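Side-chain contacts in putative epoxide hydrolase protein (Klebsiella pneumoniae subsp. pneumoniae, PDB 5BOV), which is a putative hydrolase of the alpha/beta-hydrolase fold, thought to act as an epoxide hydrolase or perhaps a monoacylglycerol lipase: residues Ile138-Gln141 with Gln142-Glu145; Thr249-Gly252 with Ala253-Ala257; Gly283-Pro286 with Pro287-Asp290. One frame throughout, in Å; residues are numbered along the deposited sequence.

Contact 1. Residues Ile138-Gln141 with Gln142-Glu145; sequences ISSQ and QIGE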
ATOM      1  N   ILE A 138      -2.847 -10.705  -1.459  1.00 10.28           N
ATOM      2  CA  ILE A 138      -2.639 -11.483  -0.290  1.00 10.24           C
ATOM      3  C   ILE A 138      -1.864 -12.753  -0.719  1.00 10.84           C
ATOM      4  O   ILE A 138      -2.292 -13.455  -1.657  1.00 10.61           O
ATOM      5  CB  ILE A 138      -3.975 -11.886   0.331  1.00 10.79           C
ATOM      6  CG1 ILE A 138      -4.663 -10.644   0.930  1.00 10.96           C
ATOM      7  CG2 ILE A 138      -3.777 -12.915   1.463  1.00 11.28           C
ATOM      8  CD1 ILE A 138      -6.078 -10.839   1.335  1.00 11.17           C
ATOM      9  N   SER A 139      -0.854 -13.120   0.064  1.00 11.18           N
ATOM     10  CA  SER A 139      -0.196 -14.382  -0.184  1.00 12.34           C
ATOM     11  C   SER A 139       0.290 -14.922   1.154  1.00 13.14           C
ATOM     12  O   SER A 139      -0.229 -14.575   2.230  1.00 14.00           O
ATOM     13  CB  SER A 139       0.967 -14.154  -1.137  1.00 12.36           C
ATOM     14  OG  SER A 139       1.469 -15.394  -1.642  1.00 12.49           O
ATOM     15  N   SER A 140       1.227 -15.872   1.115  1.00 13.65           N
ATOM     16  CA  SER A 140       1.624 -16.559   2.316  1.00 13.83           C
ATOM     17  C   SER A 140       3.121 -16.855   2.233  1.00 13.30           C
ATOM     18  O   SER A 140       3.685 -16.777   1.140  1.00 12.36           O
ATOM     19  CB  SER A 140       0.906 -17.900   2.472  1.00 14.38           C
ATOM     20  OG  SER A 140       1.311 -18.852   1.485  1.00 14.65           O
ATOM     21  N   GLN A 141       3.720 -17.222   3.340  1.00 13.81           N
ATOM     22  CA  GLN A 141       5.142 -17.598   3.355  1.00 14.13           C
ATOM     23  C   GLN A 141       5.349 -18.864   2.558  1.00 15.03           C
ATOM     24  O   GLN A 141       6.344 -19.004   1.850  1.00 14.32           O
ATOM     25  CB  GLN A 141       5.674 -17.729   4.786  1.00 14.62           C
ATOM     26  CG  GLN A 141       5.636 -16.406   5.507  1.00 15.09           C
ATOM     27  CD  GLN A 141       6.339 -16.453   6.816  1.00 16.19           C
ATOM     28  OE1 GLN A 141       5.970 -17.231   7.709  1.00 17.85           O
ATOM     29  NE2 GLN A 141       7.381 -15.670   6.960  1.00 16.40           N
ATOM     30  N   GLN A 142       4.430 -19.794   2.654  1.00 15.78           N
ATOM     31  CA  GLN A 142       4.571 -21.047   1.940  1.00 18.78           C
ATOM     32  C   GLN A 142       4.619 -20.805   0.419  1.00 16.81           C
ATOM     33  O   GLN A 142       5.423 -21.407  -0.315  1.00 17.28           O
ATOM     34  CB  GLN A 142       3.444 -21.982   2.411  1.00 23.05           C
ATOM     35  CG  GLN A 142       3.523 -23.308   1.731  1.00 30.05           C
ATOM     36  CD  GLN A 142       2.165 -23.788   1.379  1.00 39.19           C
ATOM     37  OE1 GLN A 142       1.579 -23.396   0.297  1.00 46.20           O
ATOM     38  NE2 GLN A 142       1.641 -24.644   2.238  1.00 38.78           N
ATOM     39  N   ILE A 143       3.777 -19.910  -0.068  1.00 14.78           N
ATOM     40  CA  ILE A 143       3.836 -19.528  -1.481  1.00 14.68           C
ATOM     41  C   ILE A 143       5.102 -18.750  -1.797  1.00 14.79           C
ATOM     42  O   ILE A 143       5.737 -18.985  -2.837  1.00 15.40           O
ATOM     43  CB  ILE A 143       2.565 -18.776  -1.939  1.00 14.44           C
ATOM     44  CG1 ILE A 143       1.327 -19.709  -1.851  1.00 15.21           C
ATOM     45  CG2 ILE A 143       2.785 -18.151  -3.290  1.00 14.54           C
ATOM     46  CD1 ILE A 143      -0.004 -18.953  -1.792  1.00 16.04           C
ATOM     47  N   GLY A 144       5.493 -17.819  -0.917  1.00 14.71           N
ATOM     48  CA  GLY A 144       6.642 -16.991  -1.146  1.00 15.44           C
ATOM     49  C   GLY A 144       7.981 -17.745  -1.243  1.00 17.01           C
ATOM     50  O   GLY A 144       8.903 -17.243  -1.848  1.00 17.64           O
ATOM     51  N   GLU A 145       8.006 -18.923  -0.688  1.00 18.19           N
ATOM     52  CA  GLU A 145       9.168 -19.862  -0.819  1.00 20.04           C
ATOM     53  C   GLU A 145       9.333 -20.450  -2.222  1.00 19.51           C
ATOM     54  O   GLU A 145      10.415 -20.963  -2.504  1.00 18.76           O
ATOM     55  CB  GLU A 145       9.000 -21.000   0.213  1.00 23.60           C
ATOM     56  CG  GLU A 145       9.313 -20.571   1.619  1.00 27.69           C
ATOM     57  CD  GLU A 145       8.806 -21.522   2.725  1.00 31.89           C
ATOM     58  OE1 GLU A 145       8.331 -22.639   2.453  1.00 32.91           O
ATOM     59  OE2 GLU A 145       8.867 -21.060   3.907  1.00 41.69           O
TER
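Q142, the second residue of helix 141-144, lies against S140 through CB, which is 3.9 Å from S140 OG, while the far end of its bent side chain swings away to the exposed surface; a long polar residue suits such a place. I143 follows, and its side chain meets both serine hydroxyls. Its backbone N donates to S140 OG at 3.1 Å, a nearly straight bond (166°). S140 can accept it because its hydroxyl sits between its own backbone N and carbonyl carbon (chi1 68°), leaning over the start of the helix. The aliphatic branches of I143 lie against the two hydroxyls: CG1 is 3.4 Å from S140 OG, and CG2 is 3.5 Å from S139 OG. G144 comes next, its N bonded to S140 O at 2.9 Å. E145 N then reaches Q141 O at 3.0 Å, and the glutamate's CG passes alongside that same oxygen at 3.4 Å. Q141 turns its amide the other way, NE2 donating to the main-chain oxygens of W219 and E224. Behind the turn, I138 is buried against helices 111-122 and 231-238. A serine just before a helix whose hydroxyl accepts a backbone N-H of the first turn is the classic N-cap, here starting a short surface helix after strand 127-133.

Contact 2. Residues Thr249-Gly252 with Ala253-Ala257; sequences TLEG and ANNGA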
ATOM      1  N   THR A 249     -10.593  -3.575  -9.501  1.00  8.12           N
ATOM      2  CA  THR A 249      -9.164  -3.748  -9.669  1.00  7.87           C
ATOM      3  C   THR A 249      -8.692  -2.935 -10.896  1.00  7.91           C
ATOM      4  O   THR A 249      -9.415  -2.719 -11.834  1.00  7.76           O
ATOM      5  CB  THR A 249      -8.761  -5.245  -9.836  1.00  8.00           C
ATOM      6  OG1 THR A 249      -9.476  -5.789 -10.929  1.00  8.58           O
ATOM      7  CG2 THR A 249      -9.049  -5.983  -8.565  1.00  8.11           C
ATOM      8  N   LEU A 250      -7.440  -2.443 -10.786  1.00  7.88           N
ATOM      9  CA  LEU A 250      -6.823  -1.620 -11.802  1.00  8.33           C
ATOM     10  C   LEU A 250      -5.484  -2.201 -12.211  1.00  8.74           C
ATOM     11  O   LEU A 250      -4.755  -2.714 -11.362  1.00  8.83           O
ATOM     12  CB  LEU A 250      -6.559  -0.194 -11.318  1.00  8.59           C
ATOM     13  CG  LEU A 250      -7.740   0.577 -10.763  1.00  8.73           C
ATOM     14  CD1 LEU A 250      -7.256   1.941 -10.252  1.00  8.97           C
ATOM     15  CD2 LEU A 250      -8.757   0.776 -11.865  1.00  9.15           C
ATOM     16  N   GLU A 251      -5.097  -2.021 -13.488  1.00  9.66           N
ATOM     17  CA  GLU A 251      -3.724  -2.320 -13.817  1.00 10.40           C
ATOM     18  C   GLU A 251      -3.345  -1.331 -14.879  1.00 11.90           C
ATOM     19  O   GLU A 251      -4.173  -0.914 -15.660  1.00 12.28           O
ATOM     20  CB  GLU A 251      -3.671  -3.765 -14.332  1.00 10.87           C
ATOM     21  CG  GLU A 251      -2.258  -4.232 -14.599  1.00 11.84           C
ATOM     22  CD  GLU A 251      -1.393  -4.029 -13.378  1.00 12.10           C
ATOM     23  OE1 GLU A 251      -1.469  -4.862 -12.460  1.00 13.40           O
ATOM     24  OE2 GLU A 251      -0.620  -2.994 -13.311  1.00 12.75           O
ATOM     25  N   GLY A 252      -2.043  -1.053 -14.959  1.00 13.32           N
ATOM     26  CA  GLY A 252      -1.511  -0.134 -15.980  1.00 14.63           C
ATOM     27  C   GLY A 252      -0.825  -0.904 -17.060  1.00 15.58           C
ATOM     28  O   GLY A 252      -0.219  -1.981 -16.816  1.00 15.51           O
ATOM     29  N   ALA A 253      -0.861  -0.412 -18.300  1.00 15.79           N
ATOM     30  CA  ALA A 253      -0.231  -1.125 -19.421  1.00 17.55           C
ATOM     31  C   ALA A 253       1.290  -1.101 -19.413  1.00 18.76           C
ATOM     32  O   ALA A 253       1.941  -1.919 -20.049  1.00 19.11           O
ATOM     33  CB  ALA A 253      -0.737  -0.514 -20.702  1.00 19.06           C
ATOM     34  N   ASN A 254       1.880  -0.142 -18.706  1.00 17.78           N
ATOM     35  CA  ASN A 254       3.329  -0.055 -18.678  1.00 18.01           C
ATOM     36  C   ASN A 254       3.884  -0.219 -17.281  1.00 15.18           C
ATOM     37  O   ASN A 254       4.795   0.435 -16.896  1.00 14.71           O
ATOM     38  CB  ASN A 254       3.740   1.263 -19.326  1.00 20.55           C
ATOM     39  CG  ASN A 254       3.441   1.259 -20.814  1.00 24.83           C
ATOM     40  OD1 ASN A 254       4.323   0.946 -21.596  1.00 34.27           O
ATOM     41  ND2 ASN A 254       2.204   1.569 -21.212  1.00 25.89           N
ATOM     42  N   ASN A 255       3.319  -1.151 -16.539  1.00 14.40           N
ATOM     43  CA  ASN A 255       3.823  -1.513 -15.222  1.00 13.19           C
ATOM     44  C   ASN A 255       5.005  -2.437 -15.332  1.00 14.12           C
ATOM     45  O   ASN A 255       4.854  -3.616 -15.806  1.00 15.83           O
ATOM     46  CB  ASN A 255       2.675  -2.200 -14.453  1.00 12.35           C
ATOM     47  CG  ASN A 255       3.028  -2.520 -13.028  1.00 11.32           C
ATOM     48  OD1 ASN A 255       4.115  -2.211 -12.538  1.00 10.84           O
ATOM     49  ND2 ASN A 255       2.089  -3.122 -12.334  1.00 11.32           N
ATOM     50  N   GLY A 256       6.161  -1.989 -14.872  1.00 14.13           N
ATOM     51  CA  GLY A 256       7.359  -2.818 -14.893  1.00 14.09           C
ATOM     52  C   GLY A 256       7.579  -3.692 -13.683  1.00 15.33           C
ATOM     53  O   GLY A 256       8.495  -4.524 -13.638  1.00 17.32           O
ATOM     54  N   ALA A 257       6.799  -3.467 -12.644  1.00 14.86           N
ATOM     55  CA  ALA A 257       6.883  -4.217 -11.439  1.00 15.47           C
ATOM     56  C   ALA A 257       6.109  -5.519 -11.630  1.00 15.97           C
ATOM     57  O   ALA A 257       5.280  -5.623 -12.521  1.00 16.92           O
ATOM     58  CB  ALA A 257       6.276  -3.442 -10.316  1.00 15.45           C
TER
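At the end of strand 247-252, the seventh strand in the order of the alpha/beta-hydrolase sheet, the chain leaves through a type I beta turn running from G252 to N255, and the side chains of E251 and N255 close that exit. N255 ND2 donates to E251 OE2 at 2.9 Å, with an N-H...O angle of 154°. The two side chains cross at about a right angle, and their carboxylate and amide planes are 31° apart; the amide nitrogen comes to the oxygen from above the carboxylate plane. The same OE2 also accepts G252 N at 2.9 Å, on the anti side and from the opposite face of the plane. Two N-H groups thus grip one oxygen. E251 makes this possible by bending: a turn at chi2 of 54° folds the carboxylate back beside the next peptide. A glutamate suits the place because its second oxygen, OE1, can take S134 OG at the same time, so both oxygens of this buried carboxylate have donors. N255 is equally apt, since its amide offers both kinds of partner: while ND2 holds the glutamate, OD1 accepts A257 N at 3.0 Å, from above the carbonyl plane, in an Asx turn that carries the bend onward. N254 ND2 makes a weak hydrogen bond to G280 O. Strand 273-278 runs alongside, pairing with T249 and E251 through the backbone, while L250 pairs with S134 and packs its side chain on F294 and A297 of helix 291-303.

Contact 3. Residues Gly283-Pro286 with Pro287-Asp290; sequences GHNP and PQED
E289 holds the tight side of this contact, reaching back from the end of the short helix 286-289 to two backbone N-H groups of the preceding loop. Its OE1 accepts G283 N at 2.8 Å and its OE2 accepts N285 N at 2.9 Å, both met from above the carboxylate plane. With CG anti to the carbonyl carbon (chi1 -65°) and the rest extended, the chain runs back to the loop past N285 O, which CG approaches to 3.1 Å. S187 OG gives OE2 a further partner, and a buried glycine at 283 lets the loop lie close to that acid. N285 marks the start of the helix as its N-cap: OD1 accepts Q288 N at 3.1 Å from well above the carbonyl plane, while the main-chain oxygen of N285 takes E289 N at 2.9 Å, nearly head-on. In alpha/beta hydrolases the loop after the last strand commonly carries the catalytic histidine, and H284, which touches the putative nucleophile elbow around D110, is consistent with that role. P286 and P287, both buried, begin the helix, where a residue lacking an N-H costs no helical bond; their rings lie side by side, pointing the same way, with P286 CB 3.5 Å from P287 CD. Toward solvent lie Q288 and D290, each partly exposed. The Q288 amide plane stands 82° from that of buried N285; S46 OG serves N285 ND2 by a hydrogen bond but Q288 OE1 by a weak one. D290 directs its carboxylate away to cap the following helix, weakly, at A293 N.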
ATOM      1  N   GLY A 283       2.120   3.048 -15.112  1.00 11.32           N
ATOM      2  CA  GLY A 283       2.914   2.023 -14.549  1.00 10.41           C
ATOM      3  C   GLY A 283       2.421   1.481 -13.212  1.00  9.56           C
ATOM      4  O   GLY A 283       1.202   1.206 -13.042  1.00  9.80           O
ATOM      5  N   HIS A 284       3.331   1.379 -12.283  1.00  9.19           N
ATOM      6  CA  HIS A 284       3.122   0.747 -11.016  1.00  9.75           C
ATOM      7  C   HIS A 284       2.392   1.622  -9.990  1.00  9.69           C
ATOM      8  O   HIS A 284       1.922   1.095  -8.943  1.00 10.18           O
ATOM      9  CB  HIS A 284       4.496   0.380 -10.506  1.00 10.49           C
ATOM     10  CG  HIS A 284       4.515  -0.341  -9.214  1.00 11.75           C
ATOM     11  ND1 HIS A 284       3.852  -1.530  -9.004  1.00 13.52           N
ATOM     12  CD2 HIS A 284       5.224  -0.108  -8.088  1.00 13.04           C
ATOM     13  CE1 HIS A 284       4.093  -1.956  -7.770  1.00 13.15           C
ATOM     14  NE2 HIS A 284       4.953  -1.141  -7.220  1.00 13.84           N
ATOM     15  N   ASN A 285       2.313   2.920 -10.246  1.00  9.06           N
ATOM     16  CA  ASN A 285       1.665   3.861  -9.284  1.00  8.37           C
ATOM     17  C   ASN A 285       0.515   4.648  -9.949  1.00  8.27           C
ATOM     18  O   ASN A 285       0.664   5.823 -10.282  1.00  7.71           O
ATOM     19  CB  ASN A 285       2.752   4.754  -8.674  1.00  8.24           C
ATOM     20  CG  ASN A 285       2.249   5.639  -7.562  1.00  8.42           C
ATOM     21  OD1 ASN A 285       1.035   5.814  -7.348  1.00  7.89           O
ATOM     22  ND2 ASN A 285       3.180   6.240  -6.840  1.00  8.45           N
ATOM     23  N   PRO A 286      -0.612   3.976 -10.205  1.00  8.07           N
ATOM     24  CA  PRO A 286      -1.717   4.659 -10.827  1.00  8.20           C
ATOM     25  C   PRO A 286      -2.210   5.918 -10.136  1.00  8.09           C
ATOM     26  O   PRO A 286      -2.546   6.884 -10.811  1.00  8.13           O
ATOM     27  CB  PRO A 286      -2.802   3.578 -10.882  1.00  8.28           C
ATOM     28  CG  PRO A 286      -2.048   2.308 -11.014  1.00  8.34           C
ATOM     29  CD  PRO A 286      -0.897   2.497 -10.144  1.00  8.12           C
ATOM     30  N   PRO A 287      -2.244   5.916  -8.788  1.00  7.71           N
ATOM     31  CA  PRO A 287      -2.794   7.198  -8.277  1.00  7.72           C
ATOM     32  C   PRO A 287      -1.890   8.400  -8.538  1.00  8.04           C
ATOM     33  O   PRO A 287      -2.381   9.504  -8.730  1.00  8.40           O
ATOM     34  CB  PRO A 287      -2.943   6.973  -6.782  1.00  7.75           C
ATOM     35  CG  PRO A 287      -2.105   5.756  -6.442  1.00  7.65           C
ATOM     36  CD  PRO A 287      -2.049   4.951  -7.733  1.00  7.83           C
ATOM     37  N   GLN A 288      -0.583   8.190  -8.445  1.00  8.05           N
ATOM     38  CA  GLN A 288       0.319   9.321  -8.640  1.00  8.41           C
ATOM     39  C   GLN A 288       0.421   9.645 -10.157  1.00  9.15           C
ATOM     40  O   GLN A 288       0.528  10.843 -10.538  1.00  9.37           O
ATOM     41  CB  GLN A 288       1.672   9.044  -8.082  1.00  9.04           C
ATOM     42  CG  GLN A 288       2.395  10.369  -7.780  1.00  9.45           C
ATOM     43  CD  GLN A 288       3.576  10.254  -6.797  1.00  9.86           C
ATOM     44  OE1 GLN A 288       3.764   9.274  -6.107  1.00  9.72           O
ATOM     45  NE2 GLN A 288       4.365  11.331  -6.750  1.00 10.80           N
ATOM     46  N   GLU A 289       0.427   8.620 -10.982  1.00  9.49           N
ATOM     47  CA  GLU A 289       0.661   8.746 -12.447  1.00 10.10           C
ATOM     48  C   GLU A 289      -0.581   9.111 -13.201  1.00 11.12           C
ATOM     49  O   GLU A 289      -0.485   9.777 -14.213  1.00 11.67           O
ATOM     50  CB  GLU A 289       1.176   7.424 -12.993  1.00 10.56           C
ATOM     51  CG  GLU A 289       2.540   7.045 -12.454  1.00 10.57           C
ATOM     52  CD  GLU A 289       2.987   5.665 -12.981  1.00 11.55           C
ATOM     53  OE1 GLU A 289       2.982   5.555 -14.254  1.00 12.78           O
ATOM     54  OE2 GLU A 289       3.402   4.831 -12.164  1.00 11.52           O
ATOM     55  N   ASP A 290      -1.751   8.667 -12.774  1.00 11.06           N
ATOM     56  CA  ASP A 290      -3.023   8.907 -13.422  1.00 12.02           C
ATOM     57  C   ASP A 290      -4.140   9.199 -12.384  1.00 11.04           C
ATOM     58  O   ASP A 290      -5.086   8.410 -12.229  1.00 10.90           O
ATOM     59  CB  ASP A 290      -3.410   7.730 -14.306  1.00 13.84           C
ATOM     60  CG  ASP A 290      -4.553   8.084 -15.325  1.00 16.75           C
ATOM     61  OD1 ASP A 290      -5.176   9.155 -15.227  1.00 17.95           O
ATOM     62  OD2 ASP A 290      -4.850   7.151 -16.078  1.00 22.29           O
TER

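Overall arrangement
Along the chain the three contacts follow in series, each where a strand of the central mixed sheet gives way to a loop: contact 1 after strand 127-133, contact 2 at the end of strand 247-252, contact 3 after strand 273-278. These strands are neighbours and parallel in the sheet. Contacts 2 and 3 have centres about 8 Å apart and touch, N255 and A257 packing on H284, which places both by the probable active site of the hydrolase. Contact 1 stands apart at the surface, its centre about 22 Å from contact 2 and 26 Å from contact 3, starting the helix that leads into the run of helices between strands 127-133 and 247-252.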